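Local coordinates for protein ADP-ribose pyrophosphatase MutT (Rickettsia felis, PDB 4KYX) that belongs to the Nudix hydrolases and probably hydrolyses a nucleoside diphosphate derivative such as 8-oxo-dGTP or ADP-ribose with the help of magnesium, at residues G47-E50 and T54-E57; E62-E65 and L69-E72. All coordinates share one frame; numbering follows the deposited sequence.

Contact 1 (G47-E50 and T54-E57); sequences GHLE and TFEE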
loop_
_atom_site.group_PDB
_atom_site.type_symbol
_atom_site.label_atom_id
_atom_site.label_comp_id
_atom_site.label_asym_id
_atom_site.label_seq_id
_atom_site.Cartn_x
_atom_site.Cartn_y
_atom_site.Cartn_z
ATOM N N GLY A 47 12.017 4.441 -3.315
ATOM C CA GLY A 47 12.186 5.334 -2.229
ATOM C C GLY A 47 10.802 5.805 -1.836
ATOM O O GLY A 47 9.808 5.115 -2.107
ATOM N N HIS A 48 10.742 6.980 -1.244
ATOM C CA HIS A 48 9.518 7.394 -0.568
ATOM C C HIS A 48 8.521 8.017 -1.533
ATOM O O HIS A 48 8.896 8.825 -2.390
ATOM C CB HIS A 48 9.870 8.448 0.450
ATOM C CG HIS A 48 10.521 7.903 1.662
ATOM N ND1 HIS A 48 11.715 8.390 2.137
ATOM C CD2 HIS A 48 10.141 6.930 2.526
ATOM C CE1 HIS A 48 12.069 7.727 3.223
ATOM N NE2 HIS A 48 11.132 6.837 3.485
ATOM N N LEU A 49 7.242 7.675 -1.387
ATOM C CA LEU A 49 6.186 8.392 -2.111
ATOM C C LEU A 49 6.149 9.836 -1.593
ATOM O O LEU A 49 6.141 10.066 -0.386
ATOM C CB LEU A 49 4.819 7.716 -1.860
ATOM C CG LEU A 49 3.636 8.326 -2.626
ATOM C CD1 LEU A 49 3.753 8.169 -4.134
ATOM C CD2 LEU A 49 2.385 7.645 -2.150
ATOM N N GLU A 50 6.160 10.806 -2.489
ATOM C CA GLU A 50 6.096 12.186 -2.068
ATOM C C GLU A 50 4.661 12.677 -2.129
ATOM O O GLU A 50 3.820 12.154 -2.877
ATOM C CB GLU A 50 6.979 13.095 -2.923
ATOM C CG GLU A 50 8.462 12.857 -2.724
ATOM C CD GLU A 50 9.344 13.727 -3.618
ATOM O OE1 GLU A 50 8.828 14.643 -4.284
ATOM O OE2 GLU A 50 10.575 13.444 -3.669
ATOM N N THR A 54 1.213 10.248 -7.797
ATOM C CA THR A 54 0.719 8.942 -8.076
ATOM C C THR A 54 1.854 7.931 -7.933
ATOM O O THR A 54 3.041 8.290 -7.979
ATOM C CB THR A 54 0.112 8.859 -9.506
ATOM O OG1 THR A 54 1.156 8.814 -10.442
ATOM C CG2 THR A 54 -0.868 10.062 -9.782
ATOM N N PHE A 55 1.477 6.677 -7.739
ATOM C CA PHE A 55 2.468 5.603 -7.586
ATOM C C PHE A 55 3.274 5.544 -8.860
ATOM O O PHE A 55 4.460 5.342 -8.763
ATOM C CB PHE A 55 1.862 4.235 -7.370
ATOM C CG PHE A 55 0.979 4.118 -6.122
ATOM C CD1 PHE A 55 1.174 4.937 -5.021
ATOM C CD2 PHE A 55 -0.061 3.194 -6.094
ATOM C CE1 PHE A 55 0.337 4.832 -3.915
ATOM C CE2 PHE A 55 -0.876 3.068 -4.991
ATOM C CZ PHE A 55 -0.678 3.881 -3.908
ATOM N N GLU A 56 2.639 5.784 -10.009
ATOM C CA GLU A 56 3.304 5.637 -11.292
ATOM C C GLU A 56 4.264 6.799 -11.523
ATOM O O GLU A 56 5.376 6.557 -12.006
ATOM C CB GLU A 56 2.310 5.526 -12.448
ATOM C CG GLU A 56 1.466 4.243 -12.397
ATOM C CD GLU A 56 0.231 4.391 -11.482
ATOM O OE1 GLU A 56 -0.127 5.503 -10.958
ATOM O OE2 GLU A 56 -0.402 3.339 -11.255
ATOM N N GLU A 57 3.876 8.014 -11.139
ATOM C CA GLU A 57 4.768 9.196 -11.234
ATOM C C GLU A 57 6.027 8.979 -10.371
ATOM O O GLU A 57 7.144 9.275 -10.765
ATOM C CB GLU A 57 4.069 10.476 -10.759
ATOM C CG GLU A 57 3.108 11.058 -11.744
ATOM C CD GLU A 57 2.135 12.094 -11.161
ATOM O OE1 GLU A 57 1.987 12.234 -9.905
ATOM O OE2 GLU A 57 1.500 12.774 -12.015
#
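Leu49 reaches across to Phe55 and carries the apolar part of this contact. With CG anti to its backbone N (chi1 -177°), the side chain extends over the start of helix 55-67 and spreads its two methyls onto different targets. CD2 comes to the edge of the Phe55 ring, in the ring plane, 3.9 Å from Phe55 CE1 and 4.1 Å from Phe55 CD1. The two side chains cross obliquely, and it is the ring edge that CD2 meets. Its other methyl, CD1, lies 3.9 Å from Thr54 O, a van der Waals touch on the backbone just ahead of the helix. Phe55 leaves its CA pointing away from the other segment, and it is the outer part of the ring that swings back to Leu49.

These residues belong to the Nudix box, the loop-helix-loop signature of the family. Gly47 is its leading glycine, in the last part of strand 45-48, and the chain turns from there into helix 55-67.

The polar part lies within 54-57, where Thr54 is the N-cap and forms a capping box with Glu57. Glu57 N donates to Thr54 OG1 at 2.9 Å, while Thr54 N returns a bond to Glu57 OE1 at 3.0 Å. The second is almost straight (172°), yet it meets the carboxylate oxygen from above its plane, 40° out. The two bonds tie down the first turn of the helix and occupy amides that have no earlier helical carbonyl to bond to.

From the second subunit, Tyr142 meets the Phe55 ring and Val92 packs on Leu49. Within the chain, Ile15 and Ile17 of strand 14-22 touch Leu49 and Phe55, respectively.

Contact 2 (E62-E65 and L69-E72); sequences EVLE and LIIE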
loop_
_atom_site.group_PDB
_atom_site.type_symbol
_atom_site.label_atom_id
_atom_site.label_comp_id
_atom_site.label_asym_id
_atom_site.label_seq_id
_atom_site.Cartn_x
_atom_site.Cartn_y
_atom_site.Cartn_z
ATOM N N GLU A 62 11.704 8.179 -9.485
ATOM C CA GLU A 62 12.726 7.515 -8.649
ATOM C C GLU A 62 13.721 6.742 -9.493
ATOM O O GLU A 62 14.959 6.852 -9.291
ATOM C CB GLU A 62 12.045 6.639 -7.626
ATOM C CG GLU A 62 11.426 7.515 -6.552
ATOM C CD GLU A 62 10.867 6.760 -5.393
ATOM O OE1 GLU A 62 10.566 5.523 -5.481
ATOM O OE2 GLU A 62 10.603 7.468 -4.389
ATOM N N VAL A 63 13.208 5.990 -10.468
ATOM C CA VAL A 63 14.075 5.235 -11.388
ATOM C C VAL A 63 15.035 6.183 -12.137
ATOM O O VAL A 63 16.258 5.924 -12.247
ATOM C CB VAL A 63 13.255 4.327 -12.339
ATOM C CG1 VAL A 63 14.120 3.754 -13.477
ATOM C CG2 VAL A 63 12.573 3.227 -11.539
ATOM N N LEU A 64 14.494 7.287 -12.660
ATOM C CA LEU A 64 15.341 8.233 -13.374
ATOM C C LEU A 64 16.409 8.838 -12.460
ATOM O O LEU A 64 17.602 8.964 -12.860
ATOM C CB LEU A 64 14.499 9.362 -14.040
ATOM C CG LEU A 64 15.143 10.302 -15.050
ATOM C CD1 LEU A 64 15.755 9.519 -16.182
ATOM C CD2 LEU A 64 14.039 11.288 -15.529
ATOM N N GLU A 65 15.985 9.321 -11.303
ATOM C CA GLU A 65 16.896 9.929 -10.317
ATOM C C GLU A 65 18.029 8.984 -9.900
ATOM O O GLU A 65 19.128 9.425 -9.629
ATOM C CB GLU A 65 16.157 10.351 -9.035
ATOM C CG GLU A 65 15.404 11.649 -9.177
ATOM C CD GLU A 65 14.565 11.966 -7.957
ATOM O OE1 GLU A 65 14.688 11.253 -6.916
ATOM O OE2 GLU A 65 13.772 12.923 -8.042
ATOM N N LEU A 69 17.685 5.725 -15.935
ATOM C CA LEU A 69 16.883 4.931 -16.826
ATOM C C LEU A 69 15.484 5.517 -16.909
ATOM O O LEU A 69 14.956 6.047 -15.931
ATOM C CB LEU A 69 16.767 3.487 -16.352
ATOM C CG LEU A 69 18.064 2.700 -16.308
ATOM C CD1 LEU A 69 17.959 1.339 -15.645
ATOM C CD2 LEU A 69 18.594 2.590 -17.730
ATOM N N ILE A 70 14.915 5.404 -18.101
ATOM C CA ILE A 70 13.570 5.874 -18.383
ATOM C C ILE A 70 12.698 4.647 -18.488
ATOM O O ILE A 70 12.901 3.795 -19.380
ATOM C CB ILE A 70 13.540 6.693 -19.726
ATOM C CG1 ILE A 70 14.288 7.994 -19.541
ATOM C CG2 ILE A 70 12.105 6.919 -20.113
ATOM C CD1 ILE A 70 14.440 8.821 -20.832
ATOM N N ILE A 71 11.715 4.544 -17.584
ATOM C CA ILE A 71 10.760 3.454 -17.671
ATOM C C ILE A 71 9.464 3.980 -18.135
ATOM O O ILE A 71 9.175 5.193 -17.962
ATOM C CB ILE A 71 10.551 2.682 -16.338
ATOM C CG1 ILE A 71 10.233 3.643 -15.208
ATOM C CG2 ILE A 71 11.772 1.811 -16.017
ATOM C CD1 ILE A 71 9.417 3.001 -14.125
ATOM N N GLU A 72 8.686 3.089 -18.754
ATOM C CA GLU A 72 7.355 3.433 -19.198
ATOM C C GLU A 72 6.291 2.515 -18.573
ATOM O O GLU A 72 6.577 1.354 -18.271
ATOM C CB GLU A 72 7.253 3.402 -20.735
ATOM C CG GLU A 72 7.450 2.020 -21.336
ATOM C CD GLU A 72 7.217 1.922 -22.847
ATOM O OE1 GLU A 72 7.140 2.978 -23.605
ATOM O OE2 GLU A 72 7.157 0.737 -23.285
#
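Val63 packs into the chain where it leaves helix 55-67 and doubles back, and both of its methyls are used. CG1, placed anti to the backbone N (chi1 169°), sits 3.5 Å from Leu69 O and 3.9 Å from Leu69 CB. It also touches Ile71 CG2 at 4.0 Å, so this one methyl is met by backbone and side chain together. Val63 CG2 lies 4.1 Å from Ile71 CD1. Ile71 stands at about a right angle to Val63, and its CG1 lies between the backbone N and the carbonyl carbon (chi1 52°), a torsion that brings CD1 beside the CG2 methyl of the valine. This is the close, buried half of the contact. Ile19 and Ile21 of strand 14-22 also touch Val63, and Leu106 packs on Leu69.

The backbone comes close here as well. Leu69 O lies 3.4 Å from Leu64 CA in a CA-H...O contact with an angle of 131° at the hydrogen. No conventional hydrogen bond links the two segments; the turn is held instead through Thr67, whose OG1 bonds to both Val63 O and Leu69 N.

The solvent side is looser. Leu64 and Ile70, both exposed, lie side by side and point the same way; the Leu64 CD1 methyl lies 4.0 Å from Ile70 CG1, partway along the isoleucine. The same leucine methyl rests on Leu69 O at 3.6 Å, and it and Val63 CG1 meet that carbonyl oxygen from roughly opposite sides.

Glu62 and Glu65 turn elsewhere. They belong to the Arg-Glu-x-x-Glu-Glu part of the Nudix box, whose later glutamates, such as Glu65, usually bind divalent metal in relatives, and the chain leaving this signature helix packs back on its last turns.

Overall arrangement
Contacts 1 and 2 sit near the beginning and toward the end of one helix, 55-67, with centres about 12 Å apart, and follow each other along the chain. Together they frame the Nudix box: contact 1 brings the chain into the helix and contact 2 leads it out. They meet directly through Glu62, which plays no part in the packing of its own contact: its OE1 stands 2.8 Å from Gly47 N, and OE2 3.0 Å from His48 O. The carboxylate thus sits against the end of strand 45-48, where the signature begins. In Nudix relatives the later glutamates of this signature bind magnesium, consistent with a similar site beside contact 2. Only contact 1 also touches the second subunit.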